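Local coordinates for arylamine n-acetyltransferase (Mycobacterium smegmatis, PDB 1W5R), which catalyses, in its native form, the transfer of an acetyl group to arylamines, in this family typically taken from acetyl-coenzyme A, at residues Q171-W176 and G235-I240; A220-R225 and L229-S234. The protein carries 1 engineered substitution. One frame throughout, in Å; residues are numbered along the deposited sequence.

Interaction 1 of 2, residues Q171-W176 and G235-I240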
ATOM      1  N   GLN A 171      18.356   7.174  -9.826  1.00 11.14           N
ATOM      2  CA  GLN A 171      18.557   5.795  -9.425  1.00 11.71           C
ATOM      3  C   GLN A 171      17.291   5.358  -8.728  1.00 12.87           C
ATOM      4  O   GLN A 171      17.068   5.655  -7.545  1.00 13.29           O
ATOM      5  CB  GLN A 171      19.775   5.657  -8.506  1.00 11.33           C
ATOM      6  CG  GLN A 171      20.175   4.211  -8.269  1.00 12.29           C
ATOM      7  CD  GLN A 171      21.289   4.118  -7.264  1.00 14.40           C
ATOM      8  OE1 GLN A 171      22.420   4.515  -7.541  1.00 15.56           O
ATOM      9  NE2 GLN A 171      20.969   3.616  -6.088  1.00 15.58           N
ATOM     10  N   VAL A 172      16.431   4.688  -9.487  1.00 14.37           N
ATOM     11  CA  VAL A 172      15.128   4.299  -8.980  1.00 16.06           C
ATOM     12  C   VAL A 172      15.172   2.826  -8.590  1.00 17.05           C
ATOM     13  O   VAL A 172      15.302   1.939  -9.442  1.00 15.98           O
ATOM     14  CB  VAL A 172      14.016   4.542 -10.026  1.00 15.71           C
ATOM     15  CG1 VAL A 172      12.650   4.134  -9.466  1.00 16.50           C
ATOM     16  CG2 VAL A 172      14.005   6.002 -10.500  1.00 16.15           C
ATOM     17  N   ARG A 173      15.087   2.582  -7.287  1.00 18.87           N
ATOM     18  CA  ARG A 173      15.120   1.229  -6.725  1.00 20.63           C
ATOM     19  C   ARG A 173      16.287   0.391  -7.271  1.00 20.48           C
ATOM     20  O   ARG A 173      16.115  -0.748  -7.727  1.00 21.11           O
ATOM     21  CB  ARG A 173      13.765   0.531  -6.907  1.00 21.53           C
ATOM     22  CG  ARG A 173      12.584   1.452  -6.639  1.00 24.76           C
ATOM     23  CD  ARG A 173      11.284   0.707  -6.566  1.00 30.05           C
ATOM     24  NE  ARG A 173      10.967   0.404  -5.178  1.00 35.15           N
ATOM     25  CZ  ARG A 173      11.147  -0.777  -4.598  1.00 35.60           C
ATOM     26  NH1 ARG A 173      11.628  -1.809  -5.286  1.00 37.86           N
ATOM     27  NH2 ARG A 173      10.813  -0.924  -3.322  1.00 37.86           N
ATOM     28  N   GLY A 174      17.477   0.986  -7.230  1.00 20.31           N
ATOM     29  CA  GLY A 174      18.709   0.310  -7.647  1.00 19.87           C
ATOM     30  C   GLY A 174      19.014   0.331  -9.129  1.00 19.79           C
ATOM     31  O   GLY A 174      20.078  -0.144  -9.552  1.00 19.87           O
ATOM     32  N   GLU A 175      18.094   0.891  -9.916  1.00 18.66           N
ATOM     33  CA  GLU A 175      18.231   0.936 -11.370  1.00 18.96           C
ATOM     34  C   GLU A 175      18.220   2.374 -11.854  1.00 16.55           C
ATOM     35  O   GLU A 175      17.282   3.126 -11.574  1.00 15.66           O
ATOM     36  CB  GLU A 175      17.067   0.189 -12.053  1.00 19.38           C
ATOM     37  CG  GLU A 175      17.405  -1.176 -12.660  1.00 23.13           C
ATOM     38  CD  GLU A 175      16.346  -1.657 -13.656  1.00 23.08           C
ATOM     39  OE1 GLU A 175      16.122  -0.974 -14.683  1.00 27.78           O
ATOM     40  OE2 GLU A 175      15.749  -2.728 -13.415  1.00 27.62           O
ATOM     41  N   TRP A 176      19.242   2.749 -12.609  1.00 14.63           N
ATOM     42  CA  TRP A 176      19.294   4.078 -13.203  1.00 14.04           C
ATOM     43  C   TRP A 176      18.312   4.200 -14.352  1.00 14.31           C
ATOM     44  O   TRP A 176      18.247   3.321 -15.218  1.00 14.90           O
ATOM     45  CB  TRP A 176      20.712   4.406 -13.644  1.00 13.85           C
ATOM     46  CG  TRP A 176      21.560   4.722 -12.483  1.00 13.66           C
ATOM     47  CD1 TRP A 176      22.333   3.858 -11.757  1.00 14.47           C
ATOM     48  CD2 TRP A 176      21.691   5.998 -11.869  1.00 13.71           C
ATOM     49  NE1 TRP A 176      22.960   4.532 -10.735  1.00 14.39           N
ATOM     50  CE2 TRP A 176      22.580   5.853 -10.781  1.00 13.00           C
ATOM     51  CE3 TRP A 176      21.143   7.259 -12.138  1.00 12.21           C
ATOM     52  CZ2 TRP A 176      22.930   6.923  -9.955  1.00 13.57           C
ATOM     53  CZ3 TRP A 176      21.487   8.314 -11.334  1.00 13.36           C
ATOM     54  CH2 TRP A 176      22.389   8.146 -10.253  1.00 13.72           C
ATOM     55  N   GLY A 235      12.742   0.977   1.479  1.00 15.74           N
ATOM     56  CA  GLY A 235      12.548  -0.439   1.812  1.00 16.09           C
ATOM     57  C   GLY A 235      11.302  -1.104   1.242  1.00 15.91           C
ATOM     58  O   GLY A 235      11.141  -2.321   1.381  1.00 16.02           O
ATOM     59  N   ALA A 236      10.427  -0.338   0.591  1.00 15.15           N
ATOM     60  CA  ALA A 236       9.149  -0.882   0.116  1.00 15.45           C
ATOM     61  C   ALA A 236       8.499  -0.016  -0.939  1.00 15.56           C
ATOM     62  O   ALA A 236       8.668   1.217  -0.951  1.00 15.73           O
ATOM     63  CB  ALA A 236       8.175  -1.055   1.287  1.00 15.61           C
ATOM     64  N   THR A 237       7.749  -0.666  -1.818  1.00 16.04           N
ATOM     65  CA  THR A 237       6.851   0.024  -2.727  1.00 16.87           C
ATOM     66  C   THR A 237       5.442  -0.349  -2.283  1.00 16.75           C
ATOM     67  O   THR A 237       5.243  -1.427  -1.713  1.00 17.16           O
ATOM     68  CB  THR A 237       7.098  -0.434  -4.172  1.00 17.62           C
ATOM     69  OG1 THR A 237       8.433  -0.088  -4.555  1.00 19.42           O
ATOM     70  CG2 THR A 237       6.130   0.209  -5.145  1.00 20.04           C
ATOM     71  N   GLU A 238       4.490   0.554  -2.501  1.00 15.90           N
ATOM     72  CA  GLU A 238       3.072   0.280  -2.279  1.00 16.58           C
ATOM     73  C   GLU A 238       2.292   0.599  -3.535  1.00 16.03           C
ATOM     74  O   GLU A 238       2.572   1.593  -4.214  1.00 15.84           O
ATOM     75  CB  GLU A 238       2.515   1.121  -1.133  1.00 16.61           C
ATOM     76  CG  GLU A 238       3.363   1.131   0.120  1.00 18.32           C
ATOM     77  CD  GLU A 238       2.799   2.019   1.213  1.00 19.37           C
ATOM     78  OE1 GLU A 238       1.664   2.540   1.069  1.00 21.73           O
ATOM     79  OE2 GLU A 238       3.499   2.191   2.231  1.00 23.87           O
ATOM     80  N   HIS A 239       1.325  -0.250  -3.849  1.00 15.42           N
ATOM     81  CA  HIS A 239       0.400   0.004  -4.931  1.00 15.54           C
ATOM     82  C   HIS A 239      -1.015  -0.064  -4.395  1.00 15.22           C
ATOM     83  O   HIS A 239      -1.480  -1.132  -4.002  1.00 15.15           O
ATOM     84  CB  HIS A 239       0.632  -0.965  -6.093  1.00 16.26           C
ATOM     85  CG  HIS A 239       1.969  -0.792  -6.752  1.00 21.13           C
ATOM     86  ND1 HIS A 239       2.379   0.405  -7.300  1.00 24.63           N
ATOM     87  CD2 HIS A 239       2.995  -1.659  -6.938  1.00 24.51           C
ATOM     88  CE1 HIS A 239       3.596   0.270  -7.795  1.00 25.37           C
ATOM     89  NE2 HIS A 239       3.993  -0.974  -7.588  1.00 26.72           N
ATOM     90  N   ILE A 240      -1.673   1.086  -4.344  1.00 14.22           N
ATOM     91  CA  ILE A 240      -3.043   1.186  -3.875  1.00 14.12           C
ATOM     92  C   ILE A 240      -3.952   1.296  -5.096  1.00 14.13           C
ATOM     93  O   ILE A 240      -3.818   2.222  -5.917  1.00 14.08           O
ATOM     94  CB  ILE A 240      -3.211   2.384  -2.899  1.00 14.51           C
ATOM     95  CG1 ILE A 240      -2.301   2.197  -1.679  1.00 15.48           C
ATOM     96  CG2 ILE A 240      -4.668   2.566  -2.495  1.00 15.99           C
ATOM     97  CD1 ILE A 240      -1.959   3.468  -0.935  1.00 20.66           C
TER
HETATM   98  O   HOH W   1      11.167   2.015  -2.909  1.00 28.64           O

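Interaction 2 of 2, residues A220-R225 and L229-S234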
ATOM      1  N   ALA A 220       8.419   9.762   1.490  1.00 12.73           N
ATOM      2  CA  ALA A 220       7.844   8.977   0.395  1.00 11.76           C
ATOM      3  C   ALA A 220       7.489   9.799  -0.828  1.00 11.05           C
ATOM      4  O   ALA A 220       7.165  10.973  -0.705  1.00 11.33           O
ATOM      5  CB  ALA A 220       6.612   8.208   0.872  1.00 13.32           C
ATOM      6  N   ARG A 221       7.518   9.143  -1.983  1.00 10.22           N
ATOM      7  CA  ARG A 221       6.993   9.713  -3.226  1.00  9.47           C
ATOM      8  C   ARG A 221       5.633   9.101  -3.496  1.00 10.10           C
ATOM      9  O   ARG A 221       5.489   7.875  -3.444  1.00 10.68           O
ATOM     10  CB  ARG A 221       7.932   9.413  -4.392  1.00  9.12           C
ATOM     11  CG  ARG A 221       9.323  10.016  -4.233  1.00  9.18           C
ATOM     12  CD  ARG A 221      10.239   9.582  -5.375  1.00  9.39           C
ATOM     13  NE  ARG A 221      11.549  10.250  -5.365  1.00  9.51           N
ATOM     14  CZ  ARG A 221      11.756  11.506  -5.776  1.00  9.28           C
ATOM     15  NH1 ARG A 221      10.742  12.249  -6.216  1.00  9.52           N
ATOM     16  NH2 ARG A 221      12.982  12.027  -5.744  1.00  9.32           N
ATOM     17  N   TYR A 222       4.657   9.949  -3.807  1.00 10.56           N
ATOM     18  CA  TYR A 222       3.296   9.512  -4.106  1.00 10.41           C
ATOM     19  C   TYR A 222       2.956   9.852  -5.535  1.00 10.74           C
ATOM     20  O   TYR A 222       3.111  10.998  -5.948  1.00 11.00           O
ATOM     21  CB  TYR A 222       2.296  10.220  -3.180  1.00 11.45           C
ATOM     22  CG  TYR A 222       2.513   9.888  -1.728  1.00 12.33           C
ATOM     23  CD1 TYR A 222       3.455  10.582  -0.971  1.00 12.77           C
ATOM     24  CD2 TYR A 222       1.778   8.872  -1.113  1.00 13.77           C
ATOM     25  CE1 TYR A 222       3.657  10.275   0.363  1.00 15.19           C
ATOM     26  CE2 TYR A 222       1.980   8.553   0.229  1.00 14.64           C
ATOM     27  CZ  TYR A 222       2.912   9.261   0.961  1.00 14.86           C
ATOM     28  OH  TYR A 222       3.132   8.942   2.289  1.00 16.22           O
ATOM     29  N   ASN A 223       2.506   8.850  -6.293  1.00  9.98           N
ATOM     30  CA  ASN A 223       2.136   9.087  -7.682  1.00 10.11           C
ATOM     31  C   ASN A 223       0.882   8.330  -8.065  1.00  9.93           C
ATOM     32  O   ASN A 223       0.894   7.092  -8.113  1.00 11.11           O
ATOM     33  CB  ASN A 223       3.250   8.731  -8.655  1.00 11.53           C
ATOM     34  CG  ASN A 223       2.938   9.221 -10.053  1.00 14.25           C
ATOM     35  OD1 ASN A 223       2.906  10.412 -10.288  1.00 17.17           O
ATOM     36  ND2 ASN A 223       2.636   8.306 -10.959  1.00 19.02           N
ATOM     37  N   LEU A 224      -0.179   9.085  -8.320  1.00  9.40           N
ATOM     38  CA  LEU A 224      -1.467   8.529  -8.731  1.00 10.26           C
ATOM     39  C   LEU A 224      -1.598   8.654 -10.243  1.00  9.65           C
ATOM     40  O   LEU A 224      -1.444   9.747 -10.780  1.00  9.68           O
ATOM     41  CB  LEU A 224      -2.589   9.330  -8.064  1.00 11.32           C
ATOM     42  CG  LEU A 224      -4.036   8.952  -8.415  1.00 11.85           C
ATOM     43  CD1 LEU A 224      -4.415   7.642  -7.702  1.00 13.62           C
ATOM     44  CD2 LEU A 224      -5.021  10.050  -8.025  1.00 12.32           C
ATOM     45  N   ARG A 225      -1.844   7.537 -10.926  1.00  9.30           N
ATOM     46  CA  ARG A 225      -2.263   7.567 -12.318  1.00  9.16           C
ATOM     47  C   ARG A 225      -3.599   6.845 -12.373  1.00 10.05           C
ATOM     48  O   ARG A 225      -3.679   5.656 -12.041  1.00  9.75           O
ATOM     49  CB  ARG A 225      -1.231   6.892 -13.235  1.00  9.31           C
ATOM     50  CG  ARG A 225      -1.588   6.861 -14.730  1.00  9.93           C
ATOM     51  CD  ARG A 225      -1.665   8.273 -15.316  1.00 10.62           C
ATOM     52  NE  ARG A 225      -2.103   8.235 -16.713  1.00 11.18           N
ATOM     53  CZ  ARG A 225      -2.122   9.292 -17.528  1.00 11.51           C
ATOM     54  NH1 ARG A 225      -1.720  10.481 -17.094  1.00 12.26           N
ATOM     55  NH2 ARG A 225      -2.543   9.145 -18.782  1.00 12.09           N
ATOM     56  N   LEU A 229      -2.496   4.320  -7.187  1.00 11.98           N
ATOM     57  CA  LEU A 229      -1.601   5.141  -6.394  1.00 12.45           C
ATOM     58  C   LEU A 229      -0.339   4.363  -6.059  1.00 12.18           C
ATOM     59  O   LEU A 229      -0.385   3.359  -5.334  1.00 12.42           O
ATOM     60  CB  LEU A 229      -2.302   5.623  -5.127  1.00 12.77           C
ATOM     61  CG  LEU A 229      -1.469   6.340  -4.071  1.00 13.96           C
ATOM     62  CD1 LEU A 229      -0.823   7.599  -4.662  1.00 14.71           C
ATOM     63  CD2 LEU A 229      -2.324   6.712  -2.872  1.00 14.75           C
ATOM     64  N   ALA A 230       0.792   4.807  -6.596  1.00 12.10           N
ATOM     65  CA  ALA A 230       2.087   4.219  -6.239  1.00 11.71           C
ATOM     66  C   ALA A 230       2.758   5.025  -5.127  1.00 12.68           C
ATOM     67  O   ALA A 230       2.754   6.267  -5.151  1.00 13.12           O
ATOM     68  CB  ALA A 230       3.004   4.158  -7.457  1.00 12.18           C
ATOM     69  N   VAL A 231       3.344   4.319  -4.167  1.00 13.34           N
ATOM     70  CA  VAL A 231       4.107   4.949  -3.100  1.00 13.95           C
ATOM     71  C   VAL A 231       5.490   4.295  -3.075  1.00 13.93           C
ATOM     72  O   VAL A 231       5.607   3.074  -2.991  1.00 14.57           O
ATOM     73  CB  VAL A 231       3.418   4.779  -1.716  1.00 14.17           C
ATOM     74  CG1 VAL A 231       4.180   5.569  -0.658  1.00 15.19           C
ATOM     75  CG2 VAL A 231       1.945   5.207  -1.766  1.00 15.55           C
ATOM     76  N   HIS A 232       6.536   5.103  -3.171  1.00 14.05           N
ATOM     77  CA  HIS A 232       7.898   4.620  -3.010  1.00 14.20           C
ATOM     78  C   HIS A 232       8.453   5.153  -1.698  1.00 14.36           C
ATOM     79  O   HIS A 232       8.533   6.366  -1.489  1.00 12.88           O
ATOM     80  CB  HIS A 232       8.780   5.071  -4.187  1.00 15.11           C
ATOM     81  CG  HIS A 232       8.580   4.270  -5.436  1.00 17.47           C
ATOM     82  ND1 HIS A 232       9.420   4.364  -6.525  1.00 19.20           N
ATOM     83  CD2 HIS A 232       7.629   3.368  -5.773  1.00 19.77           C
ATOM     84  CE1 HIS A 232       9.000   3.549  -7.475  1.00 20.35           C
ATOM     85  NE2 HIS A 232       7.913   2.936  -7.046  1.00 20.87           N
ATOM     86  N   ARG A 233       8.799   4.232  -0.802  1.00 14.48           N
ATOM     87  CA  ARG A 233       9.359   4.574   0.495  1.00 16.01           C
ATOM     88  C   ARG A 233      10.659   3.799   0.627  1.00 15.72           C
ATOM     89  O   ARG A 233      10.939   2.905  -0.168  1.00 15.53           O
ATOM     90  CB  ARG A 233       8.437   4.125   1.628  1.00 17.58           C
ATOM     91  CG  ARG A 233       7.043   4.669   1.615  1.00 21.45           C
ATOM     92  CD  ARG A 233       6.211   3.978   2.692  1.00 25.32           C
ATOM     93  NE  ARG A 233       4.921   4.639   2.867  1.00 28.96           N
ATOM     94  CZ  ARG A 233       4.734   5.727   3.609  1.00 29.61           C
ATOM     95  NH1 ARG A 233       5.754   6.283   4.266  1.00 31.93           N
ATOM     96  NH2 ARG A 233       3.523   6.257   3.696  1.00 31.92           N
ATOM     97  N   SER A 234      11.448   4.129   1.640  1.00 16.28           N
ATOM     98  CA  SER A 234      12.672   3.384   1.865  1.00 16.56           C
ATOM     99  C   SER A 234      12.309   1.944   2.279  1.00 16.11           C
ATOM    100  O   SER A 234      11.604   1.734   3.260  1.00 16.66           O
ATOM    101  CB  SER A 234      13.540   4.086   2.904  1.00 17.67           C
ATOM    102  OG  SER A 234      14.841   3.523   2.902  1.00 20.58           O
TER

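Interaction 1 of 2, residues Q171-W176 and G235-I240
The side chain of Arg173, extended at chi2 and bent at chi3 (95°), brings its guanidinium onto Thr237, whose own chi1 of -62° sets OG1 beside its backbone N and anti to the carbonyl carbon, which places OG1 on the side from which the guanidinium arrives. The two side chains cross obliquely, and Thr237 OG1 lies over one face of the guanidinium, 2.7 Å from Arg173 NE, with an angle too poor for a hydrogen bond. At the guanidinium edge, Arg173 NH2 stands 3.4 Å from Ala236 C. Water supplies the bonding instead: one molecule accepts from Arg173 NE at 2.8 Å and donates to Ala236 O at 3.3 Å, joining the side chain to the strand backbone.

Arg173 can reach out because it occupies a corner of a type I' turn, the two-residue connection of the hairpin formed by strands 165-172 and 175-182. Arg173 and Gly174 both take positive phi, and the turn is closed by Val172 N to Glu175 O at 2.7 Å and Glu175 N to Val172 O at 3.0 Å. Just behind it, Gln171 CB sits 3.6 Å above the centre of the Trp176 ring.

A long side chain at a hairpin tip thus bridges two separate sheets, since strand 236-242 is the last strand of the other one in this chain. That strand pairs antiparallel with its counterpart in the second subunit, carrying the sheet across the interface, and Arg173 NH2 forms a salt bridge with Asp243 of that subunit.

Interaction 2 of 2, residues A220-R225 and L229-S234
Arg221 and His232 face each other in one hydrogen-bonded pair of this antiparallel hairpin, Asn223 and Ala230 in the next. Both pairs are closed by two backbone bonds: Arg221 N to His232 O and His232 N to Arg221 O are each 3.0 Å long, while Asn223 N to Ala230 O measures 2.8 Å and Ala230 N to Asn223 O 2.7 Å. The last departs from the others, its donor rising 35° out of the carbonyl plane. CA-H...O contacts, such as Val231 CA to Arg221 O, fill in between the bonds.

Apolar packing gathers on the face that carries Tyr222, Leu224, Leu229 and Val231. Tyr222 and Val231 run alongside one another in the same direction. With chi1 at -174°, Val231 turns CG1 anti to its backbone N, and both methyls meet Tyr222 CD2 and CE2, CG2 coming 3.7 Å from CD2; Val231 CG1 makes an off-centre CH-pi contact with the ring. The two leucine side chains lie crosswise, Leu224 CD1 3.9 Å from Leu229 CB.

Among the polar ends, Arg233 turns its guanidinium nearly perpendicular to the Tyr222 ring. Its NH2 comes 3.1 Å from Tyr222 OH at an angle too poor for a hydrogen bond, and its NE is salt-bridged to Glu238. Ala220 CB lies over one guanidinium face, toward the rim. On the reverse face, Arg221 extends off the hairpin to a salt bridge with Glu155.

In the five-stranded sheet, strand 212-216 flanks residues 220-225 and strand 236-242 flanks residues 229-233, while helix 245-255 packs against Tyr222, Leu224 and Leu229.

The centres of the two interactions are 9 Å apart, on the same side of the chain's centre, and strand 228-233 is the neighbour of strand 236-242 in one antiparallel sheet. Along the chain, residues 171-176 come first, then the hairpin of interaction 2, then residues 235-240, so interaction 2 is nested within the loop that interaction 1 closes. They meet directly: Glu238 N lies 2.8 Å from Val231 O, a probable hydrogen bond, and Thr237 CG2 packs on His232. Interaction 2 pairs two inner strands of the sheet, whereas interaction 1 ties the strand that pairs across the subunit interface, the last of its sheet within this chain, to the larger sheet of the enzyme.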